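Local coordinates for protein acyl-CoA dehydrogenase (Bacillus subtilis, PDB 5LNX) that catalyses the FAD-dependent dehydrogenation of 2,3-saturated acyl-CoA thioesters to 2,3-dehydroacyl-CoA, passing the reducing equivalents to an acceptor, at residues 121-126 and 133-138; 150-155 and 164-169; 15-20 and 37-42. All blocks are in the same frame, centred on the assembly; numbering follows the deposited sequence.

How the interactions relate
Interactions 1 and 2 form one unit in the middle domain. Their centres lie 5 Å apart, and both reach the flavin: interaction 1 through hydrogen bonds to its pyrimidine part, interaction 2 through packing of Phe154. A salt bridge between Glu125 of the first and Lys152 of the second ties them, as do two probable backbone hydrogen bonds, from Leu169 N to Thr137 O at 2.7 Å and from Ile153 N to Thr124 O at 2.9 Å. Interaction 3 is a separate matter, a packing contact in the N-terminal helical domain, its centre about 29 Å from that of interaction 2 and 33 Å from that of interaction 1.

Interaction 1: residues 121-126 and 133-138; sequences FALTEP and GSLRTT. With FAD (flavin-adenine dinucleotide), chain S.
Glu125 reaches from 121-126 to 133-138 and lodges its carboxylate against the backbone amides of Arg136 and Thr137. CG lies beside the backbone N, opposite the carbonyl carbon (chi1 -67°), and the extended chain beyond it delivers both oxygens. OE1 receives Arg136 N at 2.8 Å, on the syn side but tilted out of the carboxylate plane. OE2 is gripped twice: Thr137 N meets its syn lone pair at 2.8 Å, while Thr137 OG1 comes from above the plane, 54° out of it, at 2.6 Å. A salt bridge from Lys152 of strand 145-156 also reaches OE2 and probably offsets the charge of this buried carboxylate. Replacing Glu125 by an alanine would probably leave the amides of Arg136 and Thr137 and the Thr137 hydroxyl without their acceptor, and Lys152 without this countercharge.

Both segments belong to the connection between strands 119-120 and 138-142 of the acyl-CoA dehydrogenase middle domain, and the first carries part of the FAD site. Flavin O2 accepts from Thr124 N at 2.8 Å and from Leu123 N at 3.1 Å, and Thr124 OG1 donates to N1 at 2.6 Å. Donors gathered here would be expected to stabilise negative charge on the reduced flavin. Beside the carboxylate the packing is apolar: Leu123 CD1 meets Leu135 CD2 at 3.9 Å, the two side chains crossing at about a right angle.

The solvent side is looser. Arg136 brushes OE1 with its CB, but its extended chain runs outward, leaving NE 5.8 Å from Glu125 OE1 and the guanidinium plane turned 84° from the carboxylate.

Interaction 2: residues 150-155 and 164-169; sequences GSKIFI and YITFAL. With FAD (flavin-adenine dinucleotide), chain S.
The first two torsions of Lys152 carry its ammonium group to Phe167 O: chi1 of -58° sets CG opposite the carbonyl carbon, and chi2 of -61° bends the chain there before it straightens toward CE. This is how two sheets of the acyl-CoA dehydrogenase middle domain are bridged. Strands 145-156 and 163-169 are not hydrogen-bonding neighbours; they belong to different sheets, and the CA atoms of Lys152 and Thr166 stand 9.1 Å apart, so side chains must span the interval. NZ donates to Phe167 O at 2.8 Å, in the carbonyl plane. The same nitrogen also serves the backbone O of Leu123, in the flavin-binding loop, which ties that loop to both sheets. Lower on the chain, Lys152 CE lies 4.3 Å from Thr166 CG2, an apolar flank to the polar bridge.

Further along, Ile155 holds CG2 opposite its backbone N and presents it to Tyr164 CD2 at 4.4 Å, at the edge of the ring and near its plane. The phenol oxygen of Tyr164 is engaged by Gly159 N. Ile155 looks two ways, for its CD1 lies 4.0 Å from C2 of the flavin.

Between Lys152 and Ile155 the chain turns a corner at Phe154, whose ring reaches the start of the ribityl chain: CD2 is 3.6 Å from FAD C1'. Tyr339 of the second subunit meets this ring edge-to-face, placing the cofactor at a subunit boundary. On strand 163-169, Thr166 OG1 donates back to Tyr164 O at 2.7 Å, approaching from 62° out of the carbonyl plane.

Interaction 3: residues 15-20 and 37-42; sequences RDFARK and FQLIKK
The shortest polar bond in the two helical segments joined by Phe17 and Leu39 is a routine backbone one, Lys20 N to Asp16 O at 2.9 Å. It is one of the i to i+4 bonds of helix 9-32. Across the contact itself no hydrogen bond forms, and the case illustrates how one aromatic ring, met by a leucine methyl and a lysine methylene, can join two helices by side-chain packing alone.

The backbones stay well apart: the closest CA atoms, those of Phe17 and Lys42, are 9.9 Å from one another. Phe17 spans about half of that gap. Its CG stands opposite the backbone N (chi1 -176°), which throws the ring outward from its helix until CE2 and CZ both lie 4.0 Å from Leu39 CD1. Leu39 has the matching torsion (chi1 -178°) and extends one methyl branch, CD1, to the far end of the ring. The methyl comes in obliquely, and the two side chains are likewise slanted against each other.

The other side of the ring's tip meets a different kind of partner. Lys42 lays its aliphatic CG at the ring edge, near the plane, 4.2 Å from Phe17 CE1. Beyond CG the lysine turns off toward solvent, where its ammonium has a long, weak ion pair with Glu21. The contact thus grades from a buried phenylalanine and leucine to a lysine at the surface, which contributes only methylene.

Both segments belong to the helical N-terminal domain, on helices 9-32 and 37-45, consecutive in the chain. His46 and Leu48, just past the second helix, pack on Phe17 as well, Leu39 also touches Ala25 of helix 9-32, and Arg15 ties this first helix to helix 64-77 by a salt bridge to Glu73.

Interaction 1: residues 121-126 and 133-138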
loop_
_atom_site.group_PDB
_atom_site.type_symbol
_atom_site.label_atom_id
_atom_site.label_comp_id
_atom_site.label_asym_id
_atom_site.label_seq_id
_atom_site.Cartn_x
_atom_site.Cartn_y
_atom_site.Cartn_z
ATOM N N PHE D 121 -6.542 13.558 31.693
ATOM C CA PHE D 121 -7.820 13.650 30.898
ATOM C C PHE D 121 -8.975 12.683 31.071
ATOM O O PHE D 121 -10.093 12.953 30.623
ATOM C CB PHE D 121 -7.461 13.864 29.421
ATOM C CG PHE D 121 -8.636 13.926 28.495
ATOM C CD1 PHE D 121 -9.504 15.010 28.527
ATOM C CD2 PHE D 121 -8.844 12.918 27.555
ATOM C CE1 PHE D 121 -10.544 15.104 27.622
ATOM C CE2 PHE D 121 -9.904 12.995 26.662
ATOM C CZ PHE D 121 -10.753 14.094 26.693
ATOM N N ALA D 122 -8.776 11.601 31.764
ATOM C CA ALA D 122 -9.944 10.836 32.199
ATOM C C ALA D 122 -11.308 10.841 31.427
ATOM O O ALA D 122 -12.374 11.176 31.990
ATOM C CB ALA D 122 -10.223 10.918 33.702
ATOM N N LEU D 123 -11.299 10.249 30.237
ATOM C CA LEU D 123 -12.537 9.935 29.470
ATOM C C LEU D 123 -12.803 8.443 29.292
ATOM O O LEU D 123 -13.881 7.931 29.649
ATOM C CB LEU D 123 -12.440 10.590 28.106
ATOM C CG LEU D 123 -13.546 10.356 27.094
ATOM C CD1 LEU D 123 -14.908 10.809 27.597
ATOM C CD2 LEU D 123 -13.157 11.067 25.805
ATOM N N THR D 124 -11.801 7.740 28.792
ATOM C CA THR D 124 -11.930 6.328 28.390
ATOM C C THR D 124 -12.222 5.351 29.550
ATOM O O THR D 124 -11.692 5.507 30.673
ATOM C CB THR D 124 -10.645 5.855 27.644
ATOM O OG1 THR D 124 -10.396 6.762 26.566
ATOM C CG2 THR D 124 -10.781 4.443 27.082
ATOM N N GLU D 125 -13.011 4.325 29.241
ATOM C CA GLU D 125 -13.461 3.324 30.227
ATOM C C GLU D 125 -13.444 1.915 29.620
ATOM O O GLU D 125 -13.512 1.775 28.403
ATOM C CB GLU D 125 -14.919 3.585 30.652
ATOM C CG GLU D 125 -15.170 4.855 31.450
ATOM C CD GLU D 125 -16.568 4.881 32.098
ATOM O OE1 GLU D 125 -17.342 3.906 31.921
ATOM O OE2 GLU D 125 -16.925 5.888 32.760
ATOM N N PRO D 126 -13.396 0.865 30.460
ATOM C CA PRO D 126 -13.307 -0.468 29.888
ATOM C C PRO D 126 -14.353 -0.742 28.827
ATOM O O PRO D 126 -14.058 -1.395 27.829
ATOM C CB PRO D 126 -13.484 -1.382 31.102
ATOM C CG PRO D 126 -12.929 -0.596 32.249
ATOM C CD PRO D 126 -13.270 0.843 31.937
ATOM N N GLY D 133 -19.281 8.181 24.199
ATOM C CA GLY D 133 -20.644 8.523 24.644
ATOM C C GLY D 133 -21.173 7.563 25.686
ATOM O O GLY D 133 -21.824 7.973 26.611
ATOM N N SER D 134 -20.919 6.272 25.487
ATOM C CA SER D 134 -21.493 5.204 26.324
ATOM C C SER D 134 -20.687 4.917 27.582
ATOM O O SER D 134 -20.648 3.788 28.065
ATOM C CB SER D 134 -21.648 3.908 25.520
ATOM O OG SER D 134 -20.404 3.519 24.968
ATOM N N LEU D 135 -20.060 5.943 28.124
ATOM C CA LEU D 135 -19.418 5.835 29.427
ATOM C C LEU D 135 -20.439 5.634 30.566
ATOM O O LEU D 135 -21.598 6.085 30.497
ATOM C CB LEU D 135 -18.516 7.057 29.719
ATOM C CG LEU D 135 -19.138 8.444 29.832
ATOM C CD1 LEU D 135 -19.642 8.715 31.237
ATOM C CD2 LEU D 135 -18.132 9.510 29.440
ATOM N N ARG D 136 -19.949 4.984 31.625
ATOM C CA ARG D 136 -20.772 4.479 32.729
ATOM C C ARG D 136 -20.477 5.122 34.079
ATOM O O ARG D 136 -21.270 5.014 35.010
ATOM C CB ARG D 136 -20.579 2.976 32.838
ATOM C CG ARG D 136 -21.205 2.241 31.673
ATOM C CD ARG D 136 -21.118 0.738 31.872
ATOM N NE ARG D 136 -21.508 -0.005 30.670
ATOM C CZ ARG D 136 -21.507 -1.332 30.571
ATOM N NH1 ARG D 136 -21.171 -2.076 31.618
ATOM N NH2 ARG D 136 -21.815 -1.919 29.424
ATOM N N THR D 137 -19.328 5.763 34.207
ATOM C CA THR D 137 -19.002 6.449 35.453
ATOM C C THR D 137 -20.116 7.429 35.757
ATOM O O THR D 137 -20.514 8.231 34.899
ATOM C CB THR D 137 -17.648 7.185 35.394
ATOM O OG1 THR D 137 -16.597 6.214 35.369
ATOM C CG2 THR D 137 -17.455 8.074 36.619
ATOM N N THR D 138 -20.654 7.321 36.964
ATOM C CA THR D 138 -21.755 8.178 37.375
ATOM C C THR D 138 -21.235 9.274 38.317
ATOM O O THR D 138 -20.252 9.081 39.047
ATOM C CB THR D 138 -22.928 7.364 37.980
ATOM O OG1 THR D 138 -24.082 8.205 38.018
HETATM P PA FAD S . -12.131 0.212 20.681
HETATM O O1A FAD S . -12.495 1.682 20.553
HETATM O O2A FAD S . -13.067 -0.834 21.189
HETATM O O5B FAD S . -11.724 -0.218 19.184
HETATM C C5B FAD S . -11.150 -1.464 18.815
HETATM C C4B FAD S . -10.862 -1.359 17.319
HETATM O O4B FAD S . -12.116 -1.337 16.680
HETATM C C3B FAD S . -10.137 -0.076 16.945
HETATM O O3B FAD S . -9.257 -0.281 15.833
HETATM C C2B FAD S . -11.228 0.858 16.508
HETATM O O2B FAD S . -10.813 1.622 15.389
HETATM C C1B FAD S . -12.284 -0.092 16.038
HETATM N N9A FAD S . -13.664 0.347 16.189
HETATM C C8A FAD S . -14.488 0.209 17.252
HETATM N N7A FAD S . -15.736 0.673 16.933
HETATM C C5A FAD S . -15.687 1.120 15.650
HETATM C C6A FAD S . -16.597 1.704 14.660
HETATM N N6A FAD S . -17.878 1.974 14.954
HETATM N N1A FAD S . -16.121 1.954 13.421
HETATM C C2A FAD S . -14.863 1.703 13.030
HETATM N N3A FAD S . -13.980 1.176 13.882
HETATM C C4A FAD S . -14.325 0.864 15.159
HETATM N N1 FAD S . -8.006 7.614 27.098
HETATM C C2 FAD S . -8.281 8.776 27.736
HETATM O O2 FAD S . -9.465 9.011 28.014
HETATM N N3 FAD S . -7.345 9.689 28.074
HETATM C C4 FAD S . -6.048 9.498 27.804
HETATM O O4 FAD S . -5.178 10.345 28.124
HETATM C C4X FAD S . -5.668 8.243 27.127
HETATM N N5 FAD S . -4.377 7.984 26.828
HETATM C C5X FAD S . -4.028 6.824 26.228
HETATM C C6 FAD S . -2.693 6.585 26.029
HETATM C C7 FAD S . -2.261 5.449 25.392
HETATM C C7M FAD S . -0.779 5.360 25.128
HETATM C C8 FAD S . -3.266 4.434 24.974
HETATM C C8M FAD S . -2.894 3.154 24.275
HETATM C C9 FAD S . -4.600 4.655 25.211
HETATM C C9A FAD S . -5.043 5.814 25.833
HETATM N N10 FAD S . -6.421 6.051 26.150
HETATM C C10 FAD S . -6.748 7.279 26.775
HETATM C "C1'" FAD S . -7.483 5.125 25.728
HETATM C "C2'" FAD S . -7.716 5.300 24.209
HETATM O "O2'" FAD S . -8.234 6.588 23.829
HETATM C "C3'" FAD S . -8.598 4.183 23.670
HETATM O "O3'" FAD S . -7.794 3.012 23.536
HETATM C "C4'" FAD S . -9.253 4.574 22.354
HETATM O "O4'" FAD S . -10.204 5.626 22.595
HETATM C "C5'" FAD S . -9.927 3.376 21.638
HETATM O "O5'" FAD S . -10.838 2.596 22.415
HETATM P P FAD S . -10.567 1.042 22.835
HETATM O O1P FAD S . -11.729 0.484 23.637
HETATM O O2P FAD S . -9.186 0.935 23.422
HETATM O O3P FAD S . -10.746 0.123 21.517
#

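Interaction 2: residues 150-155 and 164-169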
loop_
_atom_site.group_PDB
_atom_site.type_symbol
_atom_site.label_atom_id
_atom_site.label_comp_id
_atom_site.label_asym_id
_atom_site.label_seq_id
_atom_site.Cartn_x
_atom_site.Cartn_y
_atom_site.Cartn_z
ATOM N N GLY D 150 -17.341 4.557 39.533
ATOM C CA GLY D 150 -16.924 3.870 38.312
ATOM C C GLY D 150 -15.416 3.880 38.095
ATOM O O GLY D 150 -14.633 4.193 38.996
ATOM N N SER D 151 -15.008 3.543 36.878
ATOM C CA SER D 151 -13.585 3.349 36.571
ATOM C C SER D 151 -13.179 3.916 35.223
ATOM O O SER D 151 -13.934 3.878 34.248
ATOM C CB SER D 151 -13.221 1.865 36.604
ATOM O OG SER D 151 -13.543 1.246 35.378
ATOM N N LYS D 152 -11.961 4.436 35.180
ATOM C CA LYS D 152 -11.344 4.830 33.912
ATOM C C LYS D 152 -10.234 3.872 33.569
ATOM O O LYS D 152 -9.672 3.227 34.449
ATOM C CB LYS D 152 -10.846 6.282 33.954
ATOM C CG LYS D 152 -11.941 7.286 34.269
ATOM C CD LYS D 152 -13.036 7.251 33.215
ATOM C CE LYS D 152 -14.244 8.087 33.580
ATOM N NZ LYS D 152 -15.021 8.407 32.349
ATOM N N ILE D 153 -9.922 3.800 32.282
ATOM C CA ILE D 153 -8.775 3.016 31.792
ATOM C C ILE D 153 -7.856 3.809 30.848
ATOM O O ILE D 153 -8.218 4.881 30.337
ATOM C CB ILE D 153 -9.204 1.709 31.054
ATOM C CG1 ILE D 153 -10.241 1.973 29.963
ATOM C CG2 ILE D 153 -9.753 0.668 32.014
ATOM C CD1 ILE D 153 -10.357 0.855 28.943
ATOM N N PHE D 154 -6.628 3.300 30.718
ATOM C CA PHE D 154 -5.602 3.806 29.789
ATOM C C PHE D 154 -5.346 5.295 29.949
ATOM O O PHE D 154 -5.366 6.013 28.958
ATOM C CB PHE D 154 -6.039 3.573 28.345
ATOM C CG PHE D 154 -6.269 2.133 27.982
ATOM C CD1 PHE D 154 -5.424 1.155 28.424
ATOM C CD2 PHE D 154 -7.311 1.785 27.135
ATOM C CE1 PHE D 154 -5.635 -0.166 28.079
ATOM C CE2 PHE D 154 -7.533 0.475 26.779
ATOM C CZ PHE D 154 -6.689 -0.508 27.244
ATOM N N ILE D 155 -5.128 5.771 31.169
ATOM C CA ILE D 155 -5.080 7.227 31.432
ATOM C C ILE D 155 -3.655 7.765 31.450
ATOM O O ILE D 155 -2.863 7.485 32.355
ATOM C CB ILE D 155 -5.779 7.610 32.748
ATOM C CG1 ILE D 155 -7.233 7.116 32.758
ATOM C CG2 ILE D 155 -5.744 9.111 32.947
ATOM C CD1 ILE D 155 -8.046 7.573 31.568
ATOM N N TYR D 164 -7.128 15.891 37.227
ATOM C CA TYR D 164 -7.732 15.019 36.197
ATOM C C TYR D 164 -9.070 15.580 35.695
ATOM O O TYR D 164 -10.075 15.545 36.402
ATOM C CB TYR D 164 -7.956 13.591 36.708
ATOM C CG TYR D 164 -6.731 12.845 37.170
ATOM C CD1 TYR D 164 -6.117 13.176 38.369
ATOM C CD2 TYR D 164 -6.240 11.742 36.474
ATOM C CE1 TYR D 164 -5.001 12.482 38.834
ATOM C CE2 TYR D 164 -5.130 11.035 36.939
ATOM C CZ TYR D 164 -4.521 11.413 38.122
ATOM O OH TYR D 164 -3.411 10.756 38.592
ATOM N N ILE D 165 -9.073 16.055 34.448
ATOM C CA ILE D 165 -10.310 16.471 33.771
ATOM C C ILE D 165 -11.123 15.222 33.456
ATOM O O ILE D 165 -10.739 14.404 32.613
ATOM C CB ILE D 165 -10.060 17.257 32.469
ATOM C CG1 ILE D 165 -9.149 18.457 32.705
ATOM C CG2 ILE D 165 -11.375 17.690 31.857
ATOM C CD1 ILE D 165 -9.423 19.275 33.959
ATOM N N THR D 166 -12.215 15.059 34.203
ATOM C CA THR D 166 -12.903 13.775 34.302
ATOM C C THR D 166 -14.323 13.914 33.841
ATOM O O THR D 166 -15.038 14.837 34.249
ATOM C CB THR D 166 -12.921 13.208 35.747
ATOM O OG1 THR D 166 -11.613 13.273 36.313
ATOM C CG2 THR D 166 -13.369 11.735 35.754
ATOM N N PHE D 167 -14.752 12.910 33.088
ATOM C CA PHE D 167 -16.077 12.904 32.481
ATOM C C PHE D 167 -16.944 11.814 33.092
ATOM O O PHE D 167 -16.521 10.662 33.201
ATOM C CB PHE D 167 -15.970 12.746 30.954
ATOM C CG PHE D 167 -15.183 13.841 30.307
ATOM C CD1 PHE D 167 -15.791 15.011 29.901
ATOM C CD2 PHE D 167 -13.806 13.724 30.181
ATOM C CE1 PHE D 167 -15.047 16.030 29.340
ATOM C CE2 PHE D 167 -13.055 14.745 29.642
ATOM C CZ PHE D 167 -13.673 15.901 29.211
ATOM N N ALA D 168 -18.172 12.184 33.435
ATOM C CA ALA D 168 -19.054 11.311 34.220
ATOM C C ALA D 168 -20.533 11.643 33.990
ATOM O O ALA D 168 -20.890 12.807 33.887
ATOM C CB ALA D 168 -18.687 11.404 35.698
ATOM N N LEU D 169 -21.372 10.609 33.905
ATOM C CA LEU D 169 -22.855 10.760 33.747
ATOM C C LEU D 169 -23.559 11.480 34.901
ATOM O O LEU D 169 -23.486 11.037 36.053
ATOM C CB LEU D 169 -23.517 9.390 33.620
ATOM C CG LEU D 169 -23.277 8.623 32.334
ATOM C CD1 LEU D 169 -23.828 7.216 32.483
ATOM C CD2 LEU D 169 -23.891 9.330 31.143
HETATM P PA FAD S . -12.131 0.212 20.681
HETATM O O1A FAD S . -12.495 1.682 20.553
HETATM O O2A FAD S . -13.067 -0.834 21.189
HETATM O O5B FAD S . -11.724 -0.218 19.184
HETATM C C5B FAD S . -11.150 -1.464 18.815
HETATM C C4B FAD S . -10.862 -1.359 17.319
HETATM O O4B FAD S . -12.116 -1.337 16.680
HETATM C C3B FAD S . -10.137 -0.076 16.945
HETATM O O3B FAD S . -9.257 -0.281 15.833
HETATM C C2B FAD S . -11.228 0.858 16.508
HETATM O O2B FAD S . -10.813 1.622 15.389
HETATM C C1B FAD S . -12.284 -0.092 16.038
HETATM N N9A FAD S . -13.664 0.347 16.189
HETATM C C8A FAD S . -14.488 0.209 17.252
HETATM N N7A FAD S . -15.736 0.673 16.933
HETATM C C5A FAD S . -15.687 1.120 15.650
HETATM C C6A FAD S . -16.597 1.704 14.660
HETATM N N6A FAD S . -17.878 1.974 14.954
HETATM N N1A FAD S . -16.121 1.954 13.421
HETATM C C2A FAD S . -14.863 1.703 13.030
HETATM N N3A FAD S . -13.980 1.176 13.882
HETATM C C4A FAD S . -14.325 0.864 15.159
HETATM N N1 FAD S . -8.006 7.614 27.098
HETATM C C2 FAD S . -8.281 8.776 27.736
HETATM O O2 FAD S . -9.465 9.011 28.014
HETATM N N3 FAD S . -7.345 9.689 28.074
HETATM C C4 FAD S . -6.048 9.498 27.804
HETATM O O4 FAD S . -5.178 10.345 28.124
HETATM C C4X FAD S . -5.668 8.243 27.127
HETATM N N5 FAD S . -4.377 7.984 26.828
HETATM C C5X FAD S . -4.028 6.824 26.228
HETATM C C6 FAD S . -2.693 6.585 26.029
HETATM C C7 FAD S . -2.261 5.449 25.392
HETATM C C7M FAD S . -0.779 5.360 25.128
HETATM C C8 FAD S . -3.266 4.434 24.974
HETATM C C8M FAD S . -2.894 3.154 24.275
HETATM C C9 FAD S . -4.600 4.655 25.211
HETATM C C9A FAD S . -5.043 5.814 25.833
HETATM N N10 FAD S . -6.421 6.051 26.150
HETATM C C10 FAD S . -6.748 7.279 26.775
HETATM C "C1'" FAD S . -7.483 5.125 25.728
HETATM C "C2'" FAD S . -7.716 5.300 24.209
HETATM O "O2'" FAD S . -8.234 6.588 23.829
HETATM C "C3'" FAD S . -8.598 4.183 23.670
HETATM O "O3'" FAD S . -7.794 3.012 23.536
HETATM C "C4'" FAD S . -9.253 4.574 22.354
HETATM O "O4'" FAD S . -10.204 5.626 22.595
HETATM C "C5'" FAD S . -9.927 3.376 21.638
HETATM O "O5'" FAD S . -10.838 2.596 22.415
HETATM P P FAD S . -10.567 1.042 22.835
HETATM O O1P FAD S . -11.729 0.484 23.637
HETATM O O2P FAD S . -9.186 0.935 23.422
HETATM O O3P FAD S . -10.746 0.123 21.517
#

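Interaction 3: residues 15-20 and 37-42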
loop_
_atom_site.group_PDB
_atom_site.type_symbol
_atom_site.label_atom_id
_atom_site.label_comp_id
_atom_site.label_asym_id
_atom_site.label_seq_id
_atom_site.Cartn_x
_atom_site.Cartn_y
_atom_site.Cartn_z
ATOM N N ARG D 15 14.122 23.224 20.382
ATOM C CA ARG D 15 15.152 22.342 19.792
ATOM C C ARG D 15 16.402 22.209 20.675
ATOM O O ARG D 15 16.926 21.113 20.851
ATOM C CB ARG D 15 15.580 22.783 18.396
ATOM C CG ARG D 15 16.286 21.656 17.633
ATOM C CD ARG D 15 16.489 21.924 16.140
ATOM N NE ARG D 15 15.242 21.932 15.380
ATOM C CZ ARG D 15 15.167 22.020 14.048
ATOM N NH1 ARG D 15 13.975 22.012 13.457
ATOM N NH2 ARG D 15 16.273 22.134 13.291
ATOM N N ASP D 16 16.849 23.322 21.244
ATOM C CA ASP D 16 18.060 23.321 22.081
ATOM C C ASP D 16 17.836 22.596 23.405
ATOM O O ASP D 16 18.579 21.662 23.744
ATOM C CB ASP D 16 18.549 24.748 22.347
ATOM C CG ASP D 16 18.991 25.466 21.076
ATOM O OD1 ASP D 16 19.397 24.793 20.092
ATOM O OD2 ASP D 16 18.924 26.706 21.057
ATOM N N PHE D 17 16.795 23.027 24.125
ATOM C CA PHE D 17 16.290 22.329 25.312
ATOM C C PHE D 17 16.140 20.838 25.069
ATOM O O PHE D 17 16.650 20.004 25.843
ATOM C CB PHE D 17 14.920 22.862 25.743
ATOM C CG PHE D 17 14.416 22.233 27.016
ATOM C CD1 PHE D 17 14.654 22.834 28.236
ATOM C CD2 PHE D 17 13.827 20.970 27.001
ATOM C CE1 PHE D 17 14.286 22.206 29.423
ATOM C CE2 PHE D 17 13.442 20.348 28.189
ATOM C CZ PHE D 17 13.667 20.967 29.399
ATOM N N ALA D 18 15.437 20.504 23.993
ATOM C CA ALA D 18 15.178 19.102 23.636
ATOM C C ALA D 18 16.450 18.289 23.618
ATOM O O ALA D 18 16.612 17.344 24.390
ATOM C CB ALA D 18 14.488 19.016 22.291
ATOM N N ARG D 19 17.373 18.734 22.763
ATOM C CA ARG D 19 18.657 18.050 22.512
ATOM C C ARG D 19 19.522 17.966 23.764
ATOM O O ARG D 19 20.183 16.959 23.988
ATOM C CB ARG D 19 19.447 18.741 21.387
ATOM N N LYS D 20 19.500 19.027 24.565
ATOM C CA LYS D 20 20.316 19.107 25.788
ATOM C C LYS D 20 19.723 18.307 26.947
ATOM O O LYS D 20 20.390 17.444 27.528
ATOM C CB LYS D 20 20.454 20.567 26.220
ATOM C CG LYS D 20 21.078 20.742 27.613
ATOM C CD LYS D 20 22.597 20.796 27.556
ATOM C CE LYS D 20 23.150 21.014 28.963
ATOM N NZ LYS D 20 22.986 22.450 29.348
ATOM N N PHE D 37 9.990 12.727 36.262
ATOM C CA PHE D 37 9.588 13.804 37.185
ATOM C C PHE D 37 10.494 15.043 37.141
ATOM O O PHE D 37 10.010 16.175 37.133
ATOM C CB PHE D 37 9.547 13.270 38.609
ATOM C CG PHE D 37 8.392 12.358 38.874
ATOM C CD1 PHE D 37 7.107 12.870 39.013
ATOM C CD2 PHE D 37 8.576 10.985 38.963
ATOM C CE1 PHE D 37 6.035 12.023 39.250
ATOM C CE2 PHE D 37 7.503 10.135 39.195
ATOM C CZ PHE D 37 6.233 10.651 39.339
ATOM N N GLN D 38 11.804 14.803 37.111
ATOM C CA GLN D 38 12.796 15.896 37.096
ATOM C C GLN D 38 12.815 16.726 35.829
ATOM O O GLN D 38 12.966 17.941 35.884
ATOM C CB GLN D 38 14.184 15.366 37.381
ATOM N N LEU D 39 12.672 16.069 34.690
ATOM C CA LEU D 39 12.589 16.752 33.401
ATOM C C LEU D 39 11.393 17.654 33.329
ATOM O O LEU D 39 11.488 18.820 32.934
ATOM C CB LEU D 39 12.475 15.716 32.275
ATOM C CG LEU D 39 12.428 16.253 30.837
ATOM C CD1 LEU D 39 13.636 17.132 30.540
ATOM C CD2 LEU D 39 12.341 15.142 29.806
ATOM N N ILE D 40 10.241 17.088 33.698
ATOM C CA ILE D 40 8.976 17.825 33.735
ATOM C C ILE D 40 9.182 19.108 34.505
ATOM O O ILE D 40 8.909 20.196 34.002
ATOM C CB ILE D 40 7.854 16.998 34.389
ATOM C CG1 ILE D 40 7.489 15.753 33.546
ATOM C CG2 ILE D 40 6.608 17.856 34.621
ATOM C CD1 ILE D 40 7.251 16.000 32.074
ATOM N N LYS D 41 9.655 18.968 35.737
ATOM C CA LYS D 41 9.949 20.124 36.606
ATOM C C LYS D 41 10.731 21.189 35.846
ATOM O O LYS D 41 10.292 22.336 35.724
ATOM C CB LYS D 41 10.746 19.662 37.818
ATOM C CG LYS D 41 11.159 20.740 38.815
ATOM C CD LYS D 41 11.313 20.204 40.231
ATOM C CE LYS D 41 10.007 19.604 40.730
ATOM N NZ LYS D 41 9.985 19.371 42.199
ATOM N N LYS D 42 11.859 20.758 35.285
ATOM C CA LYS D 42 12.743 21.614 34.481
ATOM C C LYS D 42 12.003 22.288 33.314
ATOM O O LYS D 42 12.029 23.519 33.184
ATOM C CB LYS D 42 13.916 20.782 33.970
ATOM C CG LYS D 42 15.115 21.569 33.496
ATOM C CD LYS D 42 16.199 20.625 32.989
ATOM C CE LYS D 42 16.986 19.978 34.121
ATOM N NZ LYS D 42 18.087 20.859 34.591
#